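Local atomic coordinates of outer membrane porin F (Pseudomonas aeruginosa, PDB entry 4RLC), a protein that forms an eight-stranded beta-barrel in the bacterial outer membrane and probably lets small molecules pass. Residues S20-F26 against L169-F175; V79-S85 against L107-T113; T126-A132 against L148-L154. All coordinates share one frame; numbering follows the deposited sequence.

Interaction 1: S20-F26 against L169-F175; sequences SVEIEAF and LGVGFNF. With C8E ((hydroxyethyloxy)tri(ethyloxy)octane), chain C.
N174 reaches two residues of segment 20-26 with its amide nitrogen. Its ND2 lies 2.9 Å from E22 OE2, in a nearly straight bond (175° at the hydrogen) that stays in the amide plane but meets the carboxylate on its anti side, tilted out of the carboxylate plane, the two flat groups standing close to perpendicular. The second bond, to S20 OG at 3.1 Å, is more bent at 146°; S20 OG also bonds G17. N174 OD1 is buried yet has no modelled partner. Packing stays tight further along: with no side chain on G172, E24 CA comes within 4.0 Å of G172 CA, and E24 CG rests 3.1 Å from V171 O.

The opposite face, carrying I23, A25, V171 and F173, is looser. There the terminal F175 folds back, its CG set between backbone N and carbonyl carbon (chi1 50°), which lays the ring against V21: V21 CB stands over the face, 4.0 Å from the centroid of the F175 ring. I23 CG1 meets the same ring at its edge, 3.7 Å from F175 CE1. A detergent molecule lies along this surface, its O12 being 3.7 Å from I23 CG2, consistent with a face turned to lipid.

Paired antiparallel backbone bonds at V21-F175, I23-F173 and A25-V171 join the first and last strands, closing the barrel. On its other flank, residues 20-26 bond to strand 42-51. Inside, E22 reaches K135 and Y137 of strand 120-137, while E24 forms a salt bridge with K145 of strand 142-153.

Interaction 2: V79-S85 against L107-T113; sequences VHGNLTS and LAHQNIT. With C8E ((hydroxyethyloxy)tri(ethyloxy)octane), chain D.
The amides of N82 and N111 meet with their planes 68° apart, so they do not stack; one nitrogen points at one oxygen. N111 ND2 gives its hydrogen to N82 OD1 over 3.0 Å, almost straight at 174°, lying in the plane of both groups and on a lone pair of the acceptor. N82 CG sits between its backbone N and carbonyl carbon (chi1 57°), a torsion that turns OD1 across to the neighbouring strand. At the other corner of the N111 amide, OD1 takes a weak bond from H109 NE2 at 3.3 Å. The imidazole is approached obliquely by a detergent chain, whose C14 lies 3.9 Å from H109 ND1.

A water bridges the same polar face. It donates to N82 OD1 at 2.6 Å and to H109 O, and accepts from T84 OG1 at 2.7 Å, thereby tying side chains of one strand to the backbone of the other. N82 OD1 is thus held by two donors.

The reverse face is mixed. L83 CD1 rests 3.7 Å from Q110 CB and also touches A108 CB, while S85 OG turns to D87. Between the two faces run the paired backbone bonds of H80-T113, N82-N111 and T84-H109, the regular ladder of an antiparallel hairpin. Its outer flanks bond to strands 56-66 and 120-137.

Detergent also lies against T84, where C8 is 3.6 Å from T84 CG2. An outward face combining amides, a threonine, a histidine and bound water with the ether part of a detergent is consistent with a stretch near the membrane border, where polar groups satisfy one another instead of meeting pure hydrocarbon.

Interaction 3: T126-A132 against L148-L154; sequences TMANIGA and LDGQYGL. With C8E ((hydroxyethyloxy)tri(ethyloxy)octane), chain D.
A128 and Y152 face each other as a hydrogen-bonded antiparallel pair, and I130-G150 and A132-L148 repeat the arrangement. Each pair carries two backbone bonds; the shorter of the first two, Y152 N to A128 O, is 2.8 Å. The strand segments diverge from exact antiparallel, with 150° between their directions, as expected of a twisted barrel wall.

Apolar contacts occupy the face of A128, I130 and Y152. I130 CG2 approaches the phenol ring obliquely, 4.0 Å from Y152 CE1, beside G150, which brings no side chain. Just past the strand, L154 points its side chain toward segment 126-132 and sets CD2 4.0 Å from A128 CB. Detergent atom C14 comes 3.2 Å from T126 OG1.

Mixed contacts fill the inner face. M127 bends at its thioether (chi3 -42°), carrying CE to 3.1 Å from Q151 OE1. N129 and Q151 lie alongside each other, N129 OD1 being 3.7 Å from Q151 CG. Both amide nitrogens turn elsewhere, N129 ND2 to D87 and Q151 NE2 to Y30, while D149 forms a salt bridge with K28. On the outer face, Y152 OH bonds W165.

The two amide oxygens, N129 OD1 and Q151 OE1, are buried without a polar partner. A carbon of M127 is what Q151 OE1 meets here, so the amides appear oriented by their nitrogens' bonds, with carbon atoms nearest the oxygens across the contact.

Overall arrangement
All three contacts belong to one closed antiparallel sheet. Interaction 1 is the seam between the first and last strands, whereas interactions 2 and 3 are successive hairpins on the other side of the chain's centre; the centre of interaction 1 is about 21 Å from each of theirs. Its nearest atoms stay about 6 Å from interaction 2 and 7 Å from interaction 3. Interactions 2 and 3, with centres about 13 Å apart, do touch: A108 O and M127 N are 2.9 Å apart, a probable hydrogen bond between adjacent strands, and L83 CD2 packs 3.2 Å from Q151 OE1. One detergent molecule touches both hairpins, and another lies on interaction 1.

Interaction 1: S20-F26 against L169-F175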
loop_
_atom_site.group_PDB
_atom_site.type_symbol
_atom_site.label_atom_id
_atom_site.label_comp_id
_atom_site.label_asym_id
_atom_site.label_seq_id
_atom_site.Cartn_x
_atom_site.Cartn_y
_atom_site.Cartn_z
ATOM N N SER A 20 -15.902 -8.517 -4.649
ATOM C CA SER A 20 -15.748 -8.290 -3.230
ATOM C C SER A 20 -14.949 -7.001 -2.967
ATOM O O SER A 20 -14.265 -6.484 -3.868
ATOM C CB SER A 20 -15.104 -9.493 -2.532
ATOM O OG SER A 20 -13.736 -9.625 -2.896
ATOM N N VAL A 21 -15.107 -6.451 -1.769
ATOM C CA VAL A 21 -14.422 -5.249 -1.315
ATOM C C VAL A 21 -13.585 -5.537 -0.102
ATOM O O VAL A 21 -13.961 -6.359 0.719
ATOM C CB VAL A 21 -15.413 -4.096 -1.007
ATOM C CG1 VAL A 21 -14.676 -2.879 -0.472
ATOM C CG2 VAL A 21 -16.109 -3.716 -2.286
ATOM N N GLU A 22 -12.443 -4.862 0.029
ATOM C CA GLU A 22 -11.564 -4.994 1.165
ATOM C C GLU A 22 -11.257 -3.650 1.750
ATOM O O GLU A 22 -11.037 -2.666 1.013
ATOM C CB GLU A 22 -10.203 -5.693 0.793
ATOM C CG GLU A 22 -10.401 -7.148 0.690
ATOM C CD GLU A 22 -9.152 -7.975 0.350
ATOM O OE1 GLU A 22 -8.056 -7.441 0.075
ATOM O OE2 GLU A 22 -9.380 -9.177 0.354
ATOM N N ILE A 23 -11.323 -3.557 3.066
ATOM C CA ILE A 23 -10.839 -2.422 3.792
ATOM C C ILE A 23 -9.650 -2.868 4.619
ATOM O O ILE A 23 -9.699 -3.911 5.248
ATOM C CB ILE A 23 -11.880 -1.952 4.807
ATOM C CG1 ILE A 23 -13.196 -1.782 4.082
ATOM C CG2 ILE A 23 -11.423 -0.686 5.485
ATOM C CD1 ILE A 23 -13.171 -0.663 3.203
ATOM N N GLU A 24 -8.602 -2.049 4.618
ATOM C CA GLU A 24 -7.308 -2.449 5.249
ATOM C C GLU A 24 -6.682 -1.330 6.009
ATOM O O GLU A 24 -6.823 -0.134 5.594
ATOM C CB GLU A 24 -6.340 -2.893 4.119
ATOM C CG GLU A 24 -4.986 -3.368 4.593
ATOM C CD GLU A 24 -4.131 -3.824 3.407
ATOM O OE1 GLU A 24 -4.699 -4.375 2.453
ATOM O OE2 GLU A 24 -2.899 -3.608 3.442
ATOM N N ALA A 25 -5.935 -1.637 7.087
ATOM C CA ALA A 25 -5.098 -0.688 7.799
ATOM C C ALA A 25 -3.690 -1.206 7.597
ATOM O O ALA A 25 -3.519 -2.392 7.619
ATOM C CB ALA A 25 -5.376 -0.577 9.282
ATOM N N PHE A 26 -2.759 -0.296 7.386
ATOM C CA PHE A 26 -1.314 -0.688 7.201
ATOM C C PHE A 26 -0.329 0.197 7.909
ATOM O O PHE A 26 -0.605 1.348 8.231
ATOM C CB PHE A 26 -1.002 -0.767 5.705
ATOM C CG PHE A 26 -1.003 0.533 4.993
ATOM C CD1 PHE A 26 0.023 1.418 5.081
ATOM C CD2 PHE A 26 -2.145 0.888 4.218
ATOM C CE1 PHE A 26 -0.002 2.652 4.408
ATOM C CE2 PHE A 26 -2.166 2.095 3.559
ATOM C CZ PHE A 26 -1.135 2.986 3.693
ATOM N N LEU A 169 3.254 -4.220 7.304
ATOM C CA LEU A 169 2.285 -5.172 7.731
ATOM C C LEU A 169 0.908 -4.463 7.546
ATOM O O LEU A 169 0.840 -3.253 7.430
ATOM C CB LEU A 169 2.385 -5.507 9.221
ATOM C CG LEU A 169 3.574 -6.371 9.621
ATOM C CD1 LEU A 169 3.623 -6.493 11.137
ATOM C CD2 LEU A 169 3.433 -7.731 9.074
ATOM N N GLY A 170 -0.094 -5.261 7.329
ATOM C CA GLY A 170 -1.457 -4.718 7.291
ATOM C C GLY A 170 -2.464 -5.775 7.699
ATOM O O GLY A 170 -2.179 -6.947 7.850
ATOM N N VAL A 171 -3.699 -5.296 7.967
ATOM C CA VAL A 171 -4.748 -6.205 8.329
ATOM C C VAL A 171 -6.005 -5.694 7.623
ATOM O O VAL A 171 -6.078 -4.502 7.316
ATOM C CB VAL A 171 -4.986 -6.236 9.847
ATOM C CG1 VAL A 171 -3.723 -6.552 10.575
ATOM C CG2 VAL A 171 -5.480 -4.953 10.415
ATOM N N GLY A 172 -6.878 -6.607 7.308
ATOM C CA GLY A 172 -8.117 -6.173 6.620
ATOM C C GLY A 172 -9.250 -7.114 6.667
ATOM O O GLY A 172 -9.160 -8.209 7.223
ATOM N N PHE A 173 -10.376 -6.645 6.099
ATOM C CA PHE A 173 -11.612 -7.352 6.101
ATOM C C PHE A 173 -12.207 -7.290 4.671
ATOM O O PHE A 173 -12.210 -6.233 4.022
ATOM C CB PHE A 173 -12.556 -6.596 7.096
ATOM C CG PHE A 173 -13.927 -7.101 7.153
ATOM C CD1 PHE A 173 -14.232 -8.293 7.741
ATOM C CD2 PHE A 173 -14.959 -6.311 6.631
ATOM C CE1 PHE A 173 -15.553 -8.755 7.806
ATOM C CE2 PHE A 173 -16.282 -6.769 6.720
ATOM C CZ PHE A 173 -16.556 -7.997 7.282
ATOM N N ASN A 174 -12.583 -8.448 4.176
ATOM C CA ASN A 174 -13.167 -8.663 2.866
ATOM C C ASN A 174 -14.613 -9.007 3.024
ATOM O O ASN A 174 -15.032 -9.909 3.791
ATOM C CB ASN A 174 -12.400 -9.786 2.114
ATOM C CG ASN A 174 -12.977 -10.085 0.741
ATOM O OD1 ASN A 174 -14.139 -10.472 0.593
ATOM N ND2 ASN A 174 -12.144 -9.958 -0.242
ATOM N N PHE A 175 -15.440 -8.249 2.310
ATOM C CA PHE A 175 -16.886 -8.486 2.336
ATOM C C PHE A 175 -17.431 -8.549 0.903
ATOM O O PHE A 175 -16.919 -7.983 -0.049
ATOM C CB PHE A 175 -17.633 -7.460 3.211
ATOM C CG PHE A 175 -17.317 -6.041 2.938
ATOM C CD1 PHE A 175 -16.145 -5.479 3.436
ATOM C CD2 PHE A 175 -18.124 -5.266 2.108
ATOM C CE1 PHE A 175 -15.785 -4.191 3.149
ATOM C CE2 PHE A 175 -17.784 -3.963 1.814
ATOM C CZ PHE A 175 -16.610 -3.416 2.338
ATOM O OXT PHE A 175 -18.441 -9.257 0.698
HETATM C C1 C8E C . -6.884 11.099 0.340
HETATM C C2 C8E C . -7.616 10.041 -0.449
HETATM C C3 C8E C . -8.291 8.972 0.420
HETATM C C4 C8E C . -8.066 7.618 -0.231
HETATM C C5 C8E C . -8.752 6.437 0.443
HETATM C C6 C8E C . -8.571 6.311 1.936
HETATM C C7 C8E C . -8.969 4.901 2.355
HETATM C C8 C8E C . -8.970 4.661 3.860
HETATM O O9 C8E C . -9.915 3.606 4.142
HETATM C C10 C8E C . -9.597 2.643 5.164
HETATM C C11 C8E C . -10.049 3.084 6.559
HETATM O O12 C8E C . -9.985 2.011 7.531
HETATM C C13 C8E C . -8.698 1.770 8.107
HETATM C C14 C8E C . -8.346 2.823 9.154
HETATM O O15 C8E C . -6.987 3.236 8.987
HETATM C C16 C8E C . -6.431 3.959 10.080
HETATM C C17 C8E C . -4.996 3.519 10.211
HETATM O O18 C8E C . -4.198 4.572 10.715
#

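Interaction 2: V79-S85 against L107-T113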
loop_
_atom_site.group_PDB
_atom_site.type_symbol
_atom_site.label_atom_id
_atom_site.label_comp_id
_atom_site.label_asym_id
_atom_site.label_seq_id
_atom_site.Cartn_x
_atom_site.Cartn_y
_atom_site.Cartn_z
ATOM N N VAL A 79 9.451 16.561 9.660
ATOM C CA VAL A 79 8.853 16.241 8.362
ATOM C C VAL A 79 7.417 15.712 8.510
ATOM O O VAL A 79 7.105 14.943 9.415
ATOM C CB VAL A 79 9.747 15.270 7.574
ATOM C CG1 VAL A 79 9.047 14.759 6.320
ATOM C CG2 VAL A 79 11.060 15.951 7.225
ATOM N N HIS A 80 6.529 16.214 7.673
ATOM C CA HIS A 80 5.118 15.889 7.712
ATOM C C HIS A 80 4.786 15.553 6.282
ATOM O O HIS A 80 5.371 16.113 5.345
ATOM C CB HIS A 80 4.296 17.102 8.129
ATOM C CG HIS A 80 4.039 17.187 9.605
ATOM N ND1 HIS A 80 4.894 17.827 10.475
ATOM C CD2 HIS A 80 3.003 16.738 10.361
ATOM C CE1 HIS A 80 4.405 17.760 11.704
ATOM N NE2 HIS A 80 3.258 17.104 11.661
ATOM N N GLY A 81 3.880 14.639 6.094
ATOM C CA GLY A 81 3.324 14.506 4.779
ATOM C C GLY A 81 2.494 13.288 4.592
ATOM O O GLY A 81 2.126 12.591 5.561
ATOM N N ASN A 82 2.195 13.026 3.334
ATOM C CA ASN A 82 1.245 11.958 3.049
ATOM C C ASN A 82 1.481 11.396 1.677
ATOM O O ASN A 82 2.270 11.955 0.879
ATOM C CB ASN A 82 -0.181 12.434 3.226
ATOM C CG ASN A 82 -0.487 13.637 2.367
ATOM O OD1 ASN A 82 -0.431 13.561 1.147
ATOM N ND2 ASN A 82 -0.671 14.791 2.999
ATOM N N LEU A 83 0.891 10.242 1.473
ATOM C CA LEU A 83 1.029 9.507 0.232
ATOM C C LEU A 83 -0.321 8.922 -0.175
ATOM O O LEU A 83 -0.926 8.160 0.623
ATOM C CB LEU A 83 2.067 8.403 0.425
ATOM C CG LEU A 83 2.457 7.550 -0.781
ATOM C CD1 LEU A 83 3.403 8.375 -1.599
ATOM C CD2 LEU A 83 3.182 6.273 -0.384
ATOM N N THR A 84 -0.779 9.206 -1.391
ATOM C CA THR A 84 -2.017 8.651 -1.901
ATOM C C THR A 84 -1.676 7.759 -3.056
ATOM O O THR A 84 -0.936 8.198 -3.939
ATOM C CB THR A 84 -2.907 9.763 -2.368
ATOM O OG1 THR A 84 -3.010 10.756 -1.323
ATOM C CG2 THR A 84 -4.239 9.196 -2.806
ATOM N N SER A 85 -2.230 6.554 -3.125
ATOM C CA SER A 85 -1.771 5.633 -4.137
ATOM C C SER A 85 -2.916 4.851 -4.765
ATOM O O SER A 85 -3.932 4.578 -4.105
ATOM C CB SER A 85 -0.804 4.675 -3.450
ATOM O OG SER A 85 -0.210 3.826 -4.355
ATOM N N LEU A 107 0.643 3.908 -9.157
ATOM C CA LEU A 107 1.154 5.227 -9.154
ATOM C C LEU A 107 0.753 5.888 -7.828
ATOM O O LEU A 107 -0.329 5.619 -7.279
ATOM C CB LEU A 107 0.474 6.001 -10.267
ATOM C CG LEU A 107 0.896 5.640 -11.699
ATOM C CD1 LEU A 107 0.016 6.459 -12.653
ATOM C CD2 LEU A 107 2.363 5.912 -11.917
ATOM N N ALA A 108 1.629 6.767 -7.344
ATOM C CA ALA A 108 1.438 7.438 -6.100
ATOM C C ALA A 108 1.731 8.907 -6.212
ATOM O O ALA A 108 2.502 9.362 -7.058
ATOM C CB ALA A 108 2.314 6.825 -4.963
ATOM N N HIS A 109 1.099 9.677 -5.343
ATOM C CA HIS A 109 1.373 11.066 -5.227
ATOM C C HIS A 109 1.750 11.365 -3.786
ATOM O O HIS A 109 0.998 10.995 -2.826
ATOM C CB HIS A 109 0.115 11.878 -5.662
ATOM C CG HIS A 109 0.296 13.348 -5.632
ATOM N ND1 HIS A 109 0.838 14.066 -6.679
ATOM C CD2 HIS A 109 0.036 14.252 -4.654
ATOM C CE1 HIS A 109 0.894 15.351 -6.353
ATOM N NE2 HIS A 109 0.405 15.487 -5.131
ATOM N N GLN A 110 2.909 11.998 -3.597
ATOM C CA GLN A 110 3.438 12.262 -2.283
ATOM C C GLN A 110 3.411 13.766 -2.044
ATOM O O GLN A 110 3.721 14.570 -2.963
ATOM C CB GLN A 110 4.889 11.692 -2.259
ATOM C CG GLN A 110 5.632 11.803 -0.956
ATOM C CD GLN A 110 7.075 11.330 -1.074
ATOM O OE1 GLN A 110 7.443 10.263 -0.588
ATOM N NE2 GLN A 110 7.863 12.091 -1.717
ATOM N N ASN A 111 2.994 14.181 -0.855
ATOM C CA ASN A 111 3.030 15.590 -0.471
ATOM C C ASN A 111 3.824 15.652 0.802
ATOM O O ASN A 111 3.439 15.011 1.801
ATOM C CB ASN A 111 1.655 16.166 -0.142
ATOM C CG ASN A 111 0.728 16.222 -1.285
ATOM O OD1 ASN A 111 0.908 16.997 -2.219
ATOM N ND2 ASN A 111 -0.307 15.442 -1.220
ATOM N N ILE A 112 4.925 16.383 0.788
ATOM C CA ILE A 112 5.824 16.441 1.939
ATOM C C ILE A 112 6.074 17.907 2.309
ATOM O O ILE A 112 6.293 18.746 1.441
ATOM C CB ILE A 112 7.160 15.738 1.605
ATOM C CG1 ILE A 112 6.998 14.227 1.787
ATOM C CG2 ILE A 112 8.268 16.219 2.514
ATOM C CD1 ILE A 112 8.136 13.437 1.186
ATOM N N THR A 113 6.031 18.194 3.616
ATOM C CA THR A 113 6.474 19.450 4.138
ATOM C C THR A 113 7.667 19.182 5.046
ATOM O O THR A 113 7.638 18.298 5.947
ATOM C CB THR A 113 5.374 20.116 4.945
ATOM O OG1 THR A 113 4.238 20.283 4.078
ATOM C CG2 THR A 113 5.855 21.447 5.521
HETATM C C1 C8E D . -11.824 7.177 -6.910
HETATM C C2 C8E D . -10.542 7.834 -7.390
HETATM C C3 C8E D . -10.446 9.290 -6.939
HETATM C C4 C8E D . -9.643 9.447 -5.649
HETATM C C5 C8E D . -8.318 10.183 -5.874
HETATM C C6 C8E D . -7.276 9.306 -6.581
HETATM C C7 C8E D . -6.058 10.104 -7.046
HETATM C C8 C8E D . -4.773 9.671 -6.357
HETATM O O9 C8E D . -4.114 8.651 -7.100
HETATM C C10 C8E D . -2.680 8.637 -6.997
HETATM C C11 C8E D . -1.977 8.854 -8.334
HETATM O O12 C8E D . -1.661 10.218 -8.533
HETATM C C13 C8E D . -0.585 10.476 -9.432
HETATM C C14 C8E D . -0.454 11.979 -9.692
HETATM O O HOH W 1 -0.888 12.357 -1.062
#

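Interaction 3: T126-A132 against L148-L154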
loop_
_atom_site.group_PDB
_atom_site.type_symbol
_atom_site.label_atom_id
_atom_site.label_comp_id
_atom_site.label_asym_id
_atom_site.label_seq_id
_atom_site.Cartn_x
_atom_site.Cartn_y
_atom_site.Cartn_z
ATOM N N THR A 126 4.996 12.803 -8.084
ATOM C CA THR A 126 4.342 11.555 -8.553
ATOM C C THR A 126 5.393 10.472 -8.672
ATOM O O THR A 126 6.464 10.751 -9.167
ATOM C CB THR A 126 3.659 11.801 -9.915
ATOM O OG1 THR A 126 2.650 12.792 -9.734
ATOM C CG2 THR A 126 3.041 10.509 -10.474
ATOM N N MET A 127 5.115 9.234 -8.223
ATOM C CA MET A 127 6.125 8.163 -8.262
ATOM C C MET A 127 5.424 6.879 -8.742
ATOM O O MET A 127 4.203 6.789 -8.757
ATOM C CB MET A 127 6.695 7.974 -6.868
ATOM C CG MET A 127 7.372 9.219 -6.336
ATOM S SD MET A 127 7.876 8.910 -4.636
ATOM C CE MET A 127 6.457 8.053 -3.998
ATOM N N ALA A 128 6.217 5.941 -9.234
ATOM C CA ALA A 128 5.710 4.648 -9.636
ATOM C C ALA A 128 5.953 3.707 -8.502
ATOM O O ALA A 128 7.010 3.807 -7.829
ATOM C CB ALA A 128 6.455 4.147 -10.857
ATOM N N ASN A 129 5.064 2.739 -8.340
ATOM C CA ASN A 129 5.147 1.762 -7.247
ATOM C C ASN A 129 5.267 0.385 -7.784
ATOM O O ASN A 129 4.590 0.072 -8.713
ATOM C CB ASN A 129 3.850 1.698 -6.416
ATOM C CG ASN A 129 3.499 2.979 -5.798
ATOM O OD1 ASN A 129 4.382 3.793 -5.499
ATOM N ND2 ASN A 129 2.198 3.207 -5.601
ATOM N N ILE A 130 6.122 -0.462 -7.184
ATOM C CA ILE A 130 6.017 -1.853 -7.457
ATOM C C ILE A 130 6.083 -2.544 -6.087
ATOM O O ILE A 130 6.717 -2.044 -5.146
ATOM C CB ILE A 130 7.173 -2.308 -8.403
ATOM C CG1 ILE A 130 7.054 -3.778 -8.723
ATOM C CG2 ILE A 130 8.528 -2.017 -7.799
ATOM C CD1 ILE A 130 7.365 -4.085 -10.155
ATOM N N GLY A 131 5.432 -3.683 -5.973
ATOM C CA GLY A 131 5.461 -4.404 -4.731
ATOM C C GLY A 131 5.130 -5.845 -4.819
ATOM O O GLY A 131 4.633 -6.356 -5.839
ATOM N N ALA A 132 5.348 -6.514 -3.698
ATOM C CA ALA A 132 4.952 -7.897 -3.569
ATOM C C ALA A 132 4.683 -8.191 -2.071
ATOM O O ALA A 132 5.163 -7.525 -1.145
ATOM C CB ALA A 132 6.089 -8.844 -4.068
ATOM N N LEU A 148 6.429 -5.847 0.832
ATOM C CA LEU A 148 7.601 -5.092 0.390
ATOM C C LEU A 148 7.190 -4.196 -0.743
ATOM O O LEU A 148 6.510 -4.675 -1.659
ATOM C CB LEU A 148 8.652 -6.073 -0.162
ATOM C CG LEU A 148 9.230 -7.030 0.838
ATOM C CD1 LEU A 148 10.163 -8.003 0.115
ATOM C CD2 LEU A 148 9.979 -6.284 1.956
ATOM N N ASP A 149 7.475 -2.898 -0.671
ATOM C CA ASP A 149 7.067 -1.995 -1.705
ATOM C C ASP A 149 8.265 -1.112 -2.070
ATOM O O ASP A 149 8.919 -0.621 -1.173
ATOM C CB ASP A 149 5.913 -1.079 -1.230
ATOM C CG ASP A 149 4.611 -1.837 -0.935
ATOM O OD1 ASP A 149 3.947 -2.225 -1.918
ATOM O OD2 ASP A 149 4.197 -2.016 0.273
ATOM N N GLY A 150 8.492 -0.888 -3.362
ATOM C CA GLY A 150 9.461 0.120 -3.900
ATOM C C GLY A 150 8.734 1.298 -4.563
ATOM O O GLY A 150 7.784 1.097 -5.371
ATOM N N GLN A 151 9.202 2.509 -4.266
ATOM C CA GLN A 151 8.690 3.682 -4.904
ATOM C C GLN A 151 9.823 4.338 -5.660
ATOM O O GLN A 151 10.956 4.426 -5.163
ATOM C CB GLN A 151 8.134 4.674 -3.899
ATOM C CG GLN A 151 7.101 4.108 -2.956
ATOM C CD GLN A 151 6.877 5.070 -1.812
ATOM O OE1 GLN A 151 5.973 5.885 -1.850
ATOM N NE2 GLN A 151 7.749 5.014 -0.813
ATOM N N TYR A 152 9.520 4.673 -6.899
ATOM C CA TYR A 152 10.516 5.189 -7.830
ATOM C C TYR A 152 10.140 6.564 -8.323
ATOM O O TYR A 152 9.045 6.773 -8.792
ATOM C CB TYR A 152 10.687 4.248 -9.023
ATOM C CG TYR A 152 11.407 3.040 -8.618
ATOM C CD1 TYR A 152 10.709 1.918 -8.083
ATOM C CD2 TYR A 152 12.784 2.986 -8.719
ATOM C CE1 TYR A 152 11.410 0.805 -7.661
ATOM C CE2 TYR A 152 13.493 1.883 -8.269
ATOM C CZ TYR A 152 12.780 0.782 -7.775
ATOM O OH TYR A 152 13.500 -0.299 -7.343
ATOM N N GLY A 153 11.080 7.492 -8.193
ATOM C CA GLY A 153 11.049 8.790 -8.888
ATOM C C GLY A 153 11.042 8.674 -10.378
ATOM O O GLY A 153 11.567 7.730 -10.945
ATOM N N LEU A 154 10.372 9.641 -11.024
ATOM C CA LEU A 154 10.130 9.596 -12.465
ATOM C C LEU A 154 10.873 10.687 -13.249
ATOM O O LEU A 154 10.709 10.811 -14.451
ATOM C CB LEU A 154 8.639 9.723 -12.706
ATOM C CG LEU A 154 7.836 8.588 -12.085
ATOM C CD1 LEU A 154 6.337 8.840 -12.211
ATOM C CD2 LEU A 154 8.309 7.224 -12.593
HETATM C C1 C8E D . -11.824 7.177 -6.910
HETATM C C2 C8E D . -10.542 7.834 -7.390
HETATM C C3 C8E D . -10.446 9.290 -6.939
HETATM C C4 C8E D . -9.643 9.447 -5.649
HETATM C C5 C8E D . -8.318 10.183 -5.874
HETATM C C6 C8E D . -7.276 9.306 -6.581
HETATM C C7 C8E D . -6.058 10.104 -7.046
HETATM C C8 C8E D . -4.773 9.671 -6.357
HETATM O O9 C8E D . -4.114 8.651 -7.100
HETATM C C10 C8E D . -2.680 8.637 -6.997
HETATM C C11 C8E D . -1.977 8.854 -8.334
HETATM O O12 C8E D . -1.661 10.218 -8.533
HETATM C C13 C8E D . -0.585 10.476 -9.432
HETATM C C14 C8E D . -0.454 11.979 -9.692
#